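Local coordinates for protein L-ornithine 5-monooxygenase (Pseudomonas aeruginosa, PDB 3S5W) that catalyses the FAD- and NADPH-dependent N5-hydroxylation of L-ornithine, the first step in making the hydroxamate groups of the siderophore pyoverdin, at residues A48-A53 / S99-V104; V167-R170 / E176-R179; R398-Q403 / A420-S425; Y413-S418 / P433-E438. One frame throughout, in Å; residues are numbered along the deposited sequence.

Overall arrangement
Contacts 3 and 4 are buried, contacts 1 and 2 only partly so. Contact 2 is the one made by strand pairing, its four backbone bonds closing the hairpin of strands 161-171 and 176-181 at about 24 Å, centre to centre, from contact 4; both reach the same mixed sheet. Contacts 3 and 4 lie about 7 Å apart between centres, joined by the salt bridge of Arg398 to Glu438; one relies on stacked rings, the other on an arginine held by an amide near FAD. Helix 432-447, which supplies one side of contact 4, also packs on helix 40-56 of contact 1, whose links are one side-chain hydrogen bond and a bridging water.

Contact 1 of 4, residues A48-A53 / S99-V104; sequences ALQERA and SPYSFV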
loop_
_atom_site.group_PDB
_atom_site.type_symbol
_atom_site.label_atom_id
_atom_site.label_comp_id
_atom_site.label_asym_id
_atom_site.label_seq_id
_atom_site.Cartn_x
_atom_site.Cartn_y
_atom_site.Cartn_z
ATOM N N ALA A 48 19.697 -2.574 -1.648
ATOM C CA ALA A 48 20.472 -3.277 -0.630
ATOM C C ALA A 48 21.316 -4.410 -1.265
ATOM O O ALA A 48 22.470 -4.653 -0.847
ATOM C CB ALA A 48 19.568 -3.822 0.424
ATOM N N LEU A 49 20.748 -5.061 -2.279
ATOM C CA LEU A 49 21.478 -6.086 -3.068
ATOM C C LEU A 49 22.677 -5.492 -3.773
ATOM O O LEU A 49 23.770 -6.072 -3.715
ATOM C CB LEU A 49 20.569 -6.795 -4.085
ATOM C CG LEU A 49 19.482 -7.702 -3.519
ATOM C CD1 LEU A 49 18.472 -8.097 -4.599
ATOM C CD2 LEU A 49 20.060 -8.904 -2.804
ATOM N N GLN A 50 22.483 -4.332 -4.405
ATOM C CA GLN A 50 23.571 -3.594 -5.069
ATOM C C GLN A 50 24.714 -3.185 -4.113
ATOM O O GLN A 50 25.898 -3.232 -4.507
ATOM C CB GLN A 50 23.041 -2.386 -5.862
ATOM C CG GLN A 50 24.140 -1.484 -6.422
ATOM C CD GLN A 50 23.610 -0.340 -7.258
ATOM O OE1 GLN A 50 23.603 -0.408 -8.489
ATOM N NE2 GLN A 50 23.152 0.717 -6.598
ATOM N N GLU A 51 24.370 -2.795 -2.869
ATOM C CA GLU A 51 25.392 -2.483 -1.841
ATOM C C GLU A 51 26.242 -3.675 -1.440
ATOM O O GLU A 51 27.416 -3.513 -1.126
ATOM C CB GLU A 51 24.772 -1.884 -0.556
ATOM C CG GLU A 51 24.014 -0.571 -0.807
ATOM C CD GLU A 51 23.464 0.117 0.477
ATOM O OE1 GLU A 51 23.509 -0.486 1.581
ATOM O OE2 GLU A 51 22.988 1.278 0.355
ATOM N N ARG A 52 25.639 -4.858 -1.436
ATOM C CA ARG A 52 26.321 -6.084 -1.052
ATOM C C ARG A 52 27.176 -6.696 -2.172
ATOM O O ARG A 52 28.069 -7.497 -1.889
ATOM C CB ARG A 52 25.308 -7.115 -0.570
ATOM C CG ARG A 52 24.629 -6.790 0.744
ATOM C CD ARG A 52 23.684 -7.894 1.161
ATOM N NE ARG A 52 23.079 -7.667 2.484
ATOM C CZ ARG A 52 23.643 -7.955 3.658
ATOM N NH1 ARG A 52 24.849 -8.494 3.714
ATOM N NH2 ARG A 52 22.988 -7.714 4.795
ATOM N N ALA A 53 26.901 -6.299 -3.418
ATOM C CA ALA A 53 27.472 -6.904 -4.621
ATOM C C ALA A 53 29.002 -6.878 -4.675
ATOM O O ALA A 53 29.612 -7.904 -4.977
ATOM C CB ALA A 53 26.870 -6.284 -5.889
ATOM N N SER A 99 23.924 6.775 0.911
ATOM C CA SER A 99 23.451 6.224 -0.368
ATOM C C SER A 99 23.107 7.322 -1.369
ATOM O O SER A 99 22.546 8.365 -0.980
ATOM C CB SER A 99 22.225 5.322 -0.134
ATOM O OG SER A 99 21.693 4.920 -1.378
ATOM N N PRO A 100 23.427 7.111 -2.666
ATOM C CA PRO A 100 23.010 8.093 -3.660
ATOM C C PRO A 100 21.488 8.092 -3.902
ATOM O O PRO A 100 20.974 8.962 -4.607
ATOM C CB PRO A 100 23.774 7.661 -4.927
ATOM C CG PRO A 100 24.043 6.205 -4.727
ATOM C CD PRO A 100 24.236 6.017 -3.266
ATOM N N TYR A 101 20.779 7.156 -3.275
ATOM C CA TYR A 101 19.326 7.064 -3.457
ATOM C C TYR A 101 18.513 7.686 -2.325
ATOM O O TYR A 101 17.332 7.418 -2.250
ATOM C CB TYR A 101 18.888 5.582 -3.666
ATOM C CG TYR A 101 19.677 4.957 -4.791
ATOM C CD1 TYR A 101 19.631 5.482 -6.072
ATOM C CD2 TYR A 101 20.514 3.863 -4.541
ATOM C CE1 TYR A 101 20.402 4.904 -7.124
ATOM C CE2 TYR A 101 21.261 3.279 -5.556
ATOM C CZ TYR A 101 21.196 3.798 -6.833
ATOM O OH TYR A 101 21.941 3.197 -7.808
ATOM N N SER A 102 19.144 8.490 -1.461
ATOM C CA SER A 102 18.389 9.186 -0.410
ATOM C C SER A 102 17.472 10.237 -1.045
ATOM O O SER A 102 17.715 10.728 -2.168
ATOM C CB SER A 102 19.333 9.843 0.598
ATOM O OG SER A 102 20.030 10.924 -0.007
ATOM N N PHE A 103 16.403 10.583 -0.338
ATOM C CA PHE A 103 15.550 11.641 -0.825
ATOM C C PHE A 103 16.355 12.960 -0.919
ATOM O O PHE A 103 16.149 13.747 -1.842
ATOM C CB PHE A 103 14.310 11.782 0.074
ATOM C CG PHE A 103 13.268 12.705 -0.475
ATOM C CD1 PHE A 103 12.339 12.257 -1.440
ATOM C CD2 PHE A 103 13.167 14.022 0.006
ATOM C CE1 PHE A 103 11.357 13.124 -1.939
ATOM C CE2 PHE A 103 12.172 14.890 -0.479
ATOM C CZ PHE A 103 11.261 14.439 -1.452
ATOM N N VAL A 104 17.278 13.184 0.005
ATOM C CA VAL A 104 18.074 14.433 -0.052
ATOM C C VAL A 104 18.932 14.447 -1.326
ATOM O O VAL A 104 19.026 15.462 -2.011
ATOM C CB VAL A 104 18.864 14.680 1.236
ATOM C CG1 VAL A 104 19.746 15.942 1.139
ATOM C CG2 VAL A 104 17.916 14.814 2.409
HETATM O O HOH W 1 23.084 2.636 -1.923
#
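Gln50, on helix 40-56, reaches across to the phenol of Tyr101 and gives it a nearly straight hydrogen bond, NE2 to OH 3.0 Å with 170° at the hydrogen. The OH sits in the amide plane, the amide and ring planes are only 20° apart, and NE2 meets the tyrosine at its edge, near the ring plane. With CG trans to the backbone N (chi1 173°) and the chain stretched beyond it, Gln50 spans the gap. The firm side of the contact belongs to Tyr101 and Ser99, both buried: the ring has Pro100 over one face, packs on Val136 and meets His139 edge to face, while Ser99 OG accepts from Tyr101 N at 3.1 Å in an ST turn. The helix side is looser. Gln50 is exposed, and Glu51 comes no closer to residues 99-104 than 4.1 Å, from OE2 to Ser99 CB. A water fills in, 2.7 Å from Glu51 OE2, to which it donates, and 2.7 Å from Ser99 OG. Glu51 OE1 has a salt bridge to Arg95, which would probably favour the ionised carboxylate. Long polar side chains suit this site because they bridge a distance the backbones do not close, joining helix to loop through directional bonds and water.

Contact 2 of 4, residues V167-R170 / E176-R179; sequences VISR and ELVR. With PO4 (phosphate ion), chain D.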
loop_
_atom_site.group_PDB
_atom_site.type_symbol
_atom_site.label_atom_id
_atom_site.label_comp_id
_atom_site.label_asym_id
_atom_site.label_seq_id
_atom_site.Cartn_x
_atom_site.Cartn_y
_atom_site.Cartn_z
ATOM N N VAL A 167 8.521 -19.219 -12.619
ATOM C CA VAL A 167 7.704 -18.024 -12.477
ATOM C C VAL A 167 6.995 -17.781 -13.799
ATOM O O VAL A 167 7.648 -17.565 -14.821
ATOM C CB VAL A 167 8.574 -16.782 -12.060
ATOM C CG1 VAL A 167 7.696 -15.523 -11.906
ATOM C CG2 VAL A 167 9.394 -17.073 -10.788
ATOM N N ILE A 168 5.667 -17.817 -13.774
ATOM C CA ILE A 168 4.859 -17.657 -14.966
ATOM C C ILE A 168 4.263 -16.246 -14.992
ATOM O O ILE A 168 3.526 -15.867 -14.092
ATOM C CB ILE A 168 3.677 -18.708 -15.027
ATOM C CG1 ILE A 168 4.177 -20.154 -15.207
ATOM C CG2 ILE A 168 2.773 -18.397 -16.213
ATOM C CD1 ILE A 168 4.891 -20.766 -14.065
ATOM N N SER A 169 4.566 -15.491 -16.031
ATOM C CA SER A 169 4.030 -14.147 -16.164
ATOM C C SER A 169 3.386 -13.918 -17.538
ATOM O O SER A 169 3.593 -14.707 -18.484
ATOM C CB SER A 169 5.122 -13.098 -15.864
ATOM O OG SER A 169 6.176 -13.120 -16.817
ATOM N N ARG A 170 2.604 -12.848 -17.639
ATOM C CA ARG A 170 1.947 -12.465 -18.866
ATOM C C ARG A 170 2.341 -11.008 -19.125
ATOM O O ARG A 170 2.322 -10.191 -18.193
ATOM C CB ARG A 170 0.423 -12.607 -18.717
ATOM C CG ARG A 170 -0.377 -12.186 -19.977
ATOM C CD ARG A 170 -1.885 -12.501 -19.902
ATOM N NE ARG A 170 -2.581 -11.759 -18.849
ATOM C CZ ARG A 170 -3.273 -12.320 -17.855
ATOM N NH1 ARG A 170 -3.387 -13.647 -17.764
ATOM N NH2 ARG A 170 -3.867 -11.554 -16.947
ATOM N N GLU A 176 2.722 -15.141 -22.758
ATOM C CA GLU A 176 3.164 -15.783 -21.532
ATOM C C GLU A 176 4.682 -15.883 -21.506
ATOM O O GLU A 176 5.315 -16.137 -22.537
ATOM C CB GLU A 176 2.536 -17.170 -21.402
ATOM C CG GLU A 176 2.837 -17.908 -20.106
ATOM C CD GLU A 176 1.787 -18.983 -19.789
ATOM O OE1 GLU A 176 2.155 -20.178 -19.712
ATOM O OE2 GLU A 176 0.602 -18.626 -19.626
ATOM N N LEU A 177 5.263 -15.676 -20.329
ATOM C CA LEU A 177 6.689 -15.843 -20.118
ATOM C C LEU A 177 6.919 -16.803 -18.961
ATOM O O LEU A 177 6.188 -16.782 -17.967
ATOM C CB LEU A 177 7.354 -14.488 -19.847
ATOM C CG LEU A 177 7.629 -13.533 -21.028
ATOM C CD1 LEU A 177 6.458 -12.598 -21.307
ATOM C CD2 LEU A 177 8.842 -12.684 -20.718
ATOM N N VAL A 178 7.904 -17.679 -19.106
ATOM C CA VAL A 178 8.244 -18.632 -18.048
ATOM C C VAL A 178 9.723 -18.449 -17.758
ATOM O O VAL A 178 10.545 -18.473 -18.676
ATOM C CB VAL A 178 7.874 -20.122 -18.438
ATOM C CG1 VAL A 178 8.305 -21.115 -17.357
ATOM C CG2 VAL A 178 6.376 -20.247 -18.700
ATOM N N ARG A 179 10.058 -18.197 -16.494
ATOM C CA ARG A 179 11.443 -18.017 -16.067
ATOM C C ARG A 179 11.732 -18.909 -14.877
ATOM O O ARG A 179 10.830 -19.305 -14.137
ATOM C CB ARG A 179 11.732 -16.555 -15.678
ATOM C CG ARG A 179 11.706 -15.549 -16.802
ATOM C CD ARG A 179 12.077 -14.199 -16.210
ATOM N NE ARG A 179 12.009 -13.104 -17.171
ATOM C CZ ARG A 179 10.916 -12.395 -17.446
ATOM N NH1 ARG A 179 9.749 -12.686 -16.873
ATOM N NH2 ARG A 179 10.990 -11.405 -18.320
HETATM P P PO4 D . 14.505 -11.604 -19.738
HETATM O O1 PO4 D . 15.787 -11.162 -19.070
HETATM O O2 PO4 D . 14.039 -12.852 -19.021
HETATM O O3 PO4 D . 14.792 -11.877 -21.201
HETATM O O4 PO4 D . 13.428 -10.537 -19.688
HETATM O O HOH W 2 8.271 -14.838 -15.852
#
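Ser169 and Leu177 face each other as an antiparallel hydrogen-bonded pair, Ser169 N giving to Leu177 O at 2.8 Å and Leu177 N returning to Ser169 O at 2.7 Å. Val167 and Arg179 repeat the pattern two residues along. On the opposite face of the sheet, Ile168 lies alongside Val178, CG1 to CG2 4.1 Å, and its CG2 branch rests against extended Glu176, 3.8 Å from CD; beta-branched residues suit these strands. The face carrying Val167, Ser169, Leu177 and Arg179 mixes apolar and polar groups. Here a water joins three of them, donating to Val167 O and Ser169 OG and accepting from Arg179 NH1 at 2.8 Å. The serine hydroxyl is turned between its backbone N and carbonyl carbon (chi1 65°), where it also bonds Glu148. That same carboxylate forms a salt bridge with Arg179 NH1, fixing one end of the guanidinium. The group's other edge grips a phosphate, probably from the crystallisation liquor, through NE to O2 at 2.8 Å and NH2 to O4 at 2.9 Å; Arg145 also binds it. Farther out, strand 148-158 pairs with 161-171, and Val150, an FAD-binding residue, touches Val167. Two antiparallel strands with a short connection make a classic beta hairpin, here bordering the FAD-binding region.

Contact 3 of 4, residues R398-Q403 / A420-S425; sequences RDYRLQ and ASHGLS. With PO4 (phosphate ion), chain G.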
loop_
_atom_site.group_PDB
_atom_site.type_symbol
_atom_site.label_atom_id
_atom_site.label_comp_id
_atom_site.label_asym_id
_atom_site.label_seq_id
_atom_site.Cartn_x
_atom_site.Cartn_y
_atom_site.Cartn_z
ATOM N N ARG A 398 11.758 -14.482 11.160
ATOM C CA ARG A 398 12.227 -13.117 11.450
ATOM C C ARG A 398 12.756 -12.449 10.176
ATOM O O ARG A 398 12.438 -11.279 9.908
ATOM C CB ARG A 398 13.315 -13.139 12.522
ATOM C CG ARG A 398 13.910 -11.755 12.892
ATOM C CD ARG A 398 12.834 -10.716 13.308
ATOM N NE ARG A 398 13.424 -9.380 13.488
ATOM C CZ ARG A 398 13.696 -8.519 12.494
ATOM N NH1 ARG A 398 13.385 -8.813 11.227
ATOM N NH2 ARG A 398 14.223 -7.323 12.765
ATOM N N ASP A 399 13.527 -13.208 9.381
ATOM C CA ASP A 399 14.103 -12.708 8.118
ATOM C C ASP A 399 13.141 -12.655 6.906
ATOM O O ASP A 399 13.580 -12.474 5.767
ATOM C CB ASP A 399 15.380 -13.503 7.767
ATOM C CG ASP A 399 15.083 -14.986 7.449
ATOM O OD1 ASP A 399 13.938 -15.425 7.686
ATOM O OD2 ASP A 399 16.002 -15.685 6.973
ATOM N N TYR A 400 11.847 -12.810 7.164
ATOM C CA TYR A 400 10.766 -12.689 6.177
ATOM C C TYR A 400 10.669 -13.906 5.226
ATOM O O TYR A 400 9.963 -13.861 4.242
ATOM C CB TYR A 400 10.837 -11.365 5.388
ATOM C CG TYR A 400 10.789 -10.170 6.309
ATOM C CD1 TYR A 400 9.552 -9.663 6.748
ATOM C CD2 TYR A 400 11.971 -9.562 6.764
ATOM C CE1 TYR A 400 9.481 -8.552 7.630
ATOM C CE2 TYR A 400 11.915 -8.448 7.644
ATOM C CZ TYR A 400 10.648 -7.960 8.063
ATOM O OH TYR A 400 10.557 -6.877 8.918
ATOM N N ARG A 401 11.344 -14.989 5.591
ATOM C CA ARG A 401 11.333 -16.214 4.794
ATOM C C ARG A 401 10.189 -17.119 5.241
ATOM O O ARG A 401 10.021 -17.372 6.447
ATOM C CB ARG A 401 12.680 -16.924 4.950
ATOM C CG ARG A 401 12.822 -18.071 3.990
ATOM C CD ARG A 401 14.232 -18.497 3.940
ATOM N NE ARG A 401 14.325 -19.793 3.294
ATOM C CZ ARG A 401 15.445 -20.497 3.238
ATOM N NH1 ARG A 401 16.555 -20.014 3.799
ATOM N NH2 ARG A 401 15.453 -21.675 2.613
ATOM N N LEU A 402 9.383 -17.555 4.265
ATOM C CA LEU A 402 8.284 -18.501 4.467
ATOM C C LEU A 402 8.871 -19.847 4.863
ATOM O O LEU A 402 9.770 -20.342 4.192
ATOM C CB LEU A 402 7.449 -18.683 3.178
ATOM C CG LEU A 402 6.754 -17.484 2.522
ATOM C CD1 LEU A 402 5.569 -17.915 1.645
ATOM C CD2 LEU A 402 6.282 -16.519 3.586
ATOM N N GLN A 403 8.383 -20.416 5.959
ATOM C CA GLN A 403 8.866 -21.727 6.384
ATOM C C GLN A 403 8.269 -22.805 5.481
ATOM O O GLN A 403 7.054 -22.858 5.269
ATOM C CB GLN A 403 8.620 -22.011 7.888
ATOM C CG GLN A 403 9.204 -23.377 8.424
ATOM C CD GLN A 403 10.699 -23.672 8.051
ATOM O OE1 GLN A 403 11.159 -23.428 6.922
ATOM N NE2 GLN A 403 11.437 -24.236 9.009
ATOM N N ALA A 420 1.205 -9.044 11.593
ATOM C CA ALA A 420 0.885 -9.820 12.821
ATOM C C ALA A 420 2.114 -10.175 13.660
ATOM O O ALA A 420 2.039 -10.211 14.890
ATOM C CB ALA A 420 0.046 -11.087 12.502
ATOM N N SER A 421 3.247 -10.386 13.012
ATOM C CA SER A 421 4.468 -10.806 13.711
ATOM C C SER A 421 5.571 -9.748 13.783
ATOM O O SER A 421 6.483 -9.846 14.609
ATOM C CB SER A 421 5.034 -12.069 13.047
ATOM O OG SER A 421 5.259 -11.891 11.651
ATOM N N HIS A 422 5.549 -8.794 12.864
ATOM C CA HIS A 422 6.662 -7.837 12.734
ATOM C C HIS A 422 6.250 -6.385 13.010
ATOM O O HIS A 422 7.102 -5.515 13.059
ATOM C CB HIS A 422 7.249 -7.890 11.305
ATOM C CG HIS A 422 7.984 -9.155 11.004
ATOM N ND1 HIS A 422 9.357 -9.206 10.874
ATOM C CD2 HIS A 422 7.538 -10.418 10.825
ATOM C CE1 HIS A 422 9.720 -10.447 10.586
ATOM N NE2 HIS A 422 8.636 -11.204 10.567
ATOM N N GLY A 423 4.961 -6.123 13.145
ATOM C CA GLY A 423 4.526 -4.845 13.667
ATOM C C GLY A 423 3.922 -3.916 12.633
ATOM O O GLY A 423 3.866 -4.237 11.441
ATOM N N LEU A 424 3.491 -2.744 13.106
ATOM C CA LEU A 424 2.782 -1.773 12.266
ATOM C C LEU A 424 3.625 -1.148 11.144
ATOM O O LEU A 424 3.063 -0.578 10.195
ATOM C CB LEU A 424 2.104 -0.691 13.149
ATOM C CG LEU A 424 0.889 -1.247 13.907
ATOM C CD1 LEU A 424 0.544 -0.373 15.101
ATOM C CD2 LEU A 424 -0.320 -1.360 13.035
ATOM N N SER A 425 4.953 -1.266 11.213
ATOM C CA SER A 425 5.780 -0.782 10.124
ATOM C C SER A 425 5.637 -1.671 8.871
ATOM O O SER A 425 6.088 -1.304 7.781
ATOM C CB SER A 425 7.257 -0.772 10.533
ATOM O OG SER A 425 7.489 0.249 11.463
HETATM P P PO4 G . 18.412 -23.189 3.706
HETATM O O1 PO4 G . 18.775 -21.727 3.510
HETATM O O2 PO4 G . 17.557 -23.659 2.543
HETATM O O3 PO4 G . 19.685 -23.997 3.780
HETATM O O4 PO4 G . 17.645 -23.378 4.999
#
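Tyr400 and His422 form an offset aromatic stack, ring centres 4.3 Å apart and planes inclined by 28°, between the loop preceding strand 411-414 and the end of the short helix 419-422. The overlap is partial: the histidine's ND1-CE1 side slides over the tyrosine's rim, and Tyr400 CE1 lies in turn over one face of the imidazole, 3.3 Å from ND1. Both rings use the same first torsion, with CG trans to the residue's own carbonyl carbon. Tyr400 sets out from a backbone with positive phi (75°), unusual for a residue with a side chain, and it is the far end of the ring that comes to the histidine. Flat aromatic groups suit this buried seam because they can lie face over face, even when offset toward their rims.

Arg398 begins by pointing away from the helix, then bends at chi2 (54°), which carries its guanidinium round until NH1 is 4.1 Å from His422 ND1, the two planes almost perpendicular. The polar end is committed to salt bridges with Asp283 and Glu438, whose carboxylates would probably offset much of the arginine's charge near His422. Tyr400 also packs on Arg435, Glu438 and Ile439 of helix 432-447. His422 NE2 has a weak hydrogen bond to Gly397 O, while at the edge of the imidazole, near its plane, CE1 approaches Arg398 O to 2.9 Å.

Contact 4 of 4, residues Y413-S418 / P433-E438; sequences YAQGFS and PVRAEE
Arg435 spreads one face of its guanidinium beneath the backbone of Gln415 and Gly416, with Gln415 CA 4.2 Å and Gly416 N 4.0 Å from its plane, both toward the rim. The same glutamine also takes hold of the group at its edge: OE1 accepts from NE at 2.7 Å, the bond running in the carbonyl plane to a lone pair, with 159° at the hydrogen, and lying close to the guanidinium plane. The amide and guanidinium planes stand perpendicular, so Gln415 covers the arginine with its backbone and bonds it with its side chain. Arg435 leaves helix 432-447 with CG trans to the backbone N, then turns at chi3 (81°), which swings NE toward the glutamine oxygen.

The remaining nitrogens are also engaged, NH1 with Asp426 O and NH2 with Ser41 OG, so this buried charged group has a polar partner at each nitrogen and its rotation is fixed. Gln415 suits its place because one amide can both accept and donate: its NE2 makes a weak bond to Ser41 O. Glycine suits the backbone angles of Gly416 (phi 94°), having no CB to meet the preceding carbonyl oxygen. Small Ala436 lets helix 432-447 approach Ala44 and Ala48 of helix 40-56.

The arginine side chain lies about 5 Å from FAD, and Thr427, an FAD-binding residue, is near Gly416. Beside the flavin site, the last helix of the model, 432-447, thus meets the end of strand 411-414, which pairs parallel with 183-186 in the mixed sheet that also contains 30-36.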
loop_
_atom_site.group_PDB
_atom_site.type_symbol
_atom_site.label_atom_id
_atom_site.label_comp_id
_atom_site.label_asym_id
_atom_site.label_seq_id
_atom_site.Cartn_x
_atom_site.Cartn_y
_atom_site.Cartn_z
ATOM N N TYR A 413 10.646 -15.354 0.063
ATOM C CA TYR A 413 10.455 -14.251 1.020
ATOM C C TYR A 413 9.183 -13.491 0.641
ATOM O O TYR A 413 8.771 -13.495 -0.522
ATOM C CB TYR A 413 11.665 -13.316 0.973
ATOM C CG TYR A 413 12.976 -13.965 1.337
ATOM C CD1 TYR A 413 13.737 -14.652 0.381
ATOM C CD2 TYR A 413 13.483 -13.876 2.630
ATOM C CE1 TYR A 413 14.964 -15.246 0.719
ATOM C CE2 TYR A 413 14.713 -14.454 2.966
ATOM C CZ TYR A 413 15.444 -15.145 1.994
ATOM O OH TYR A 413 16.656 -15.732 2.327
ATOM N N ALA A 414 8.551 -12.841 1.622
ATOM C CA ALA A 414 7.390 -12.006 1.353
ATOM C C ALA A 414 7.526 -10.692 2.121
ATOM O O ALA A 414 7.978 -10.706 3.239
ATOM C CB ALA A 414 6.117 -12.727 1.742
ATOM N N GLN A 415 7.116 -9.580 1.504
ATOM C CA GLN A 415 7.228 -8.269 2.140
ATOM C C GLN A 415 5.846 -7.659 2.212
ATOM O O GLN A 415 5.150 -7.590 1.193
ATOM C CB GLN A 415 8.154 -7.358 1.321
ATOM C CG GLN A 415 9.587 -7.841 1.275
ATOM C CD GLN A 415 10.543 -6.721 0.932
ATOM O OE1 GLN A 415 10.728 -5.797 1.727
ATOM N NE2 GLN A 415 11.150 -6.782 -0.262
ATOM N N GLY A 416 5.464 -7.218 3.423
ATOM C CA GLY A 416 4.212 -6.493 3.643
ATOM C C GLY A 416 3.053 -7.379 4.064
ATOM O O GLY A 416 1.902 -6.904 4.133
ATOM N N PHE A 417 3.366 -8.643 4.370
ATOM C CA PHE A 417 2.344 -9.642 4.734
ATOM C C PHE A 417 2.498 -10.162 6.149
ATOM O O PHE A 417 1.958 -11.224 6.510
ATOM C CB PHE A 417 2.364 -10.786 3.691
ATOM C CG PHE A 417 1.812 -10.338 2.388
ATOM C CD1 PHE A 417 0.436 -10.422 2.149
ATOM C CD2 PHE A 417 2.637 -9.702 1.443
ATOM C CE1 PHE A 417 -0.118 -9.929 0.963
ATOM C CE2 PHE A 417 2.093 -9.210 0.244
ATOM C CZ PHE A 417 0.713 -9.320 0.004
ATOM N N SER A 418 3.279 -9.442 6.948
ATOM C CA SER A 418 3.642 -9.967 8.241
ATOM C C SER A 418 3.478 -8.936 9.358
ATOM O O SER A 418 4.201 -8.965 10.328
ATOM C CB SER A 418 5.063 -10.546 8.186
ATOM O OG SER A 418 5.957 -9.597 7.630
ATOM N N PRO A 433 14.515 0.375 4.628
ATOM C CA PRO A 433 15.983 0.195 4.506
ATOM C C PRO A 433 16.565 -0.948 5.335
ATOM O O PRO A 433 17.540 -1.604 4.918
ATOM C CB PRO A 433 16.563 1.540 4.997
ATOM C CG PRO A 433 15.445 2.539 4.783
ATOM C CD PRO A 433 14.149 1.753 5.036
ATOM N N VAL A 434 16.001 -1.155 6.521
ATOM C CA VAL A 434 16.441 -2.214 7.411
ATOM C C VAL A 434 15.919 -3.598 6.940
ATOM O O VAL A 434 16.687 -4.594 6.952
ATOM C CB VAL A 434 16.047 -1.878 8.906
ATOM C CG1 VAL A 434 16.443 -2.991 9.834
ATOM C CG2 VAL A 434 16.733 -0.544 9.359
ATOM N N ARG A 435 14.641 -3.675 6.549
ATOM C CA ARG A 435 14.121 -4.932 5.995
ATOM C C ARG A 435 14.898 -5.363 4.739
ATOM O O ARG A 435 15.187 -6.555 4.556
ATOM C CB ARG A 435 12.637 -4.804 5.692
ATOM C CG ARG A 435 11.980 -6.093 5.240
ATOM C CD ARG A 435 10.477 -5.963 5.360
ATOM N NE ARG A 435 9.825 -5.250 4.256
ATOM C CZ ARG A 435 8.669 -4.610 4.388
ATOM N NH1 ARG A 435 8.117 -4.506 5.590
ATOM N NH2 ARG A 435 8.069 -4.062 3.337
ATOM N N ALA A 436 15.246 -4.399 3.881
ATOM C CA ALA A 436 16.015 -4.696 2.681
ATOM C C ALA A 436 17.378 -5.304 3.046
ATOM O O ALA A 436 17.828 -6.265 2.409
ATOM C CB ALA A 436 16.220 -3.432 1.857
ATOM N N GLU A 437 18.032 -4.730 4.055
ATOM C CA GLU A 437 19.325 -5.242 4.522
ATOM C C GLU A 437 19.140 -6.649 5.099
ATOM O O GLU A 437 19.981 -7.532 4.895
ATOM C CB GLU A 437 19.909 -4.333 5.594
ATOM C CG GLU A 437 21.224 -4.847 6.180
ATOM C CD GLU A 437 22.006 -3.748 6.873
ATOM O OE1 GLU A 437 21.494 -3.196 7.865
ATOM O OE2 GLU A 437 23.129 -3.436 6.415
ATOM N N GLU A 438 18.029 -6.870 5.788
ATOM C CA GLU A 438 17.779 -8.169 6.408
ATOM C C GLU A 438 17.463 -9.281 5.379
ATOM O O GLU A 438 18.031 -10.387 5.453
ATOM C CB GLU A 438 16.681 -8.068 7.450
ATOM C CG GLU A 438 17.114 -7.244 8.696
ATOM C CD GLU A 438 15.964 -6.987 9.673
ATOM O OE1 GLU A 438 14.793 -7.234 9.308
ATOM O OE2 GLU A 438 16.229 -6.524 10.804
#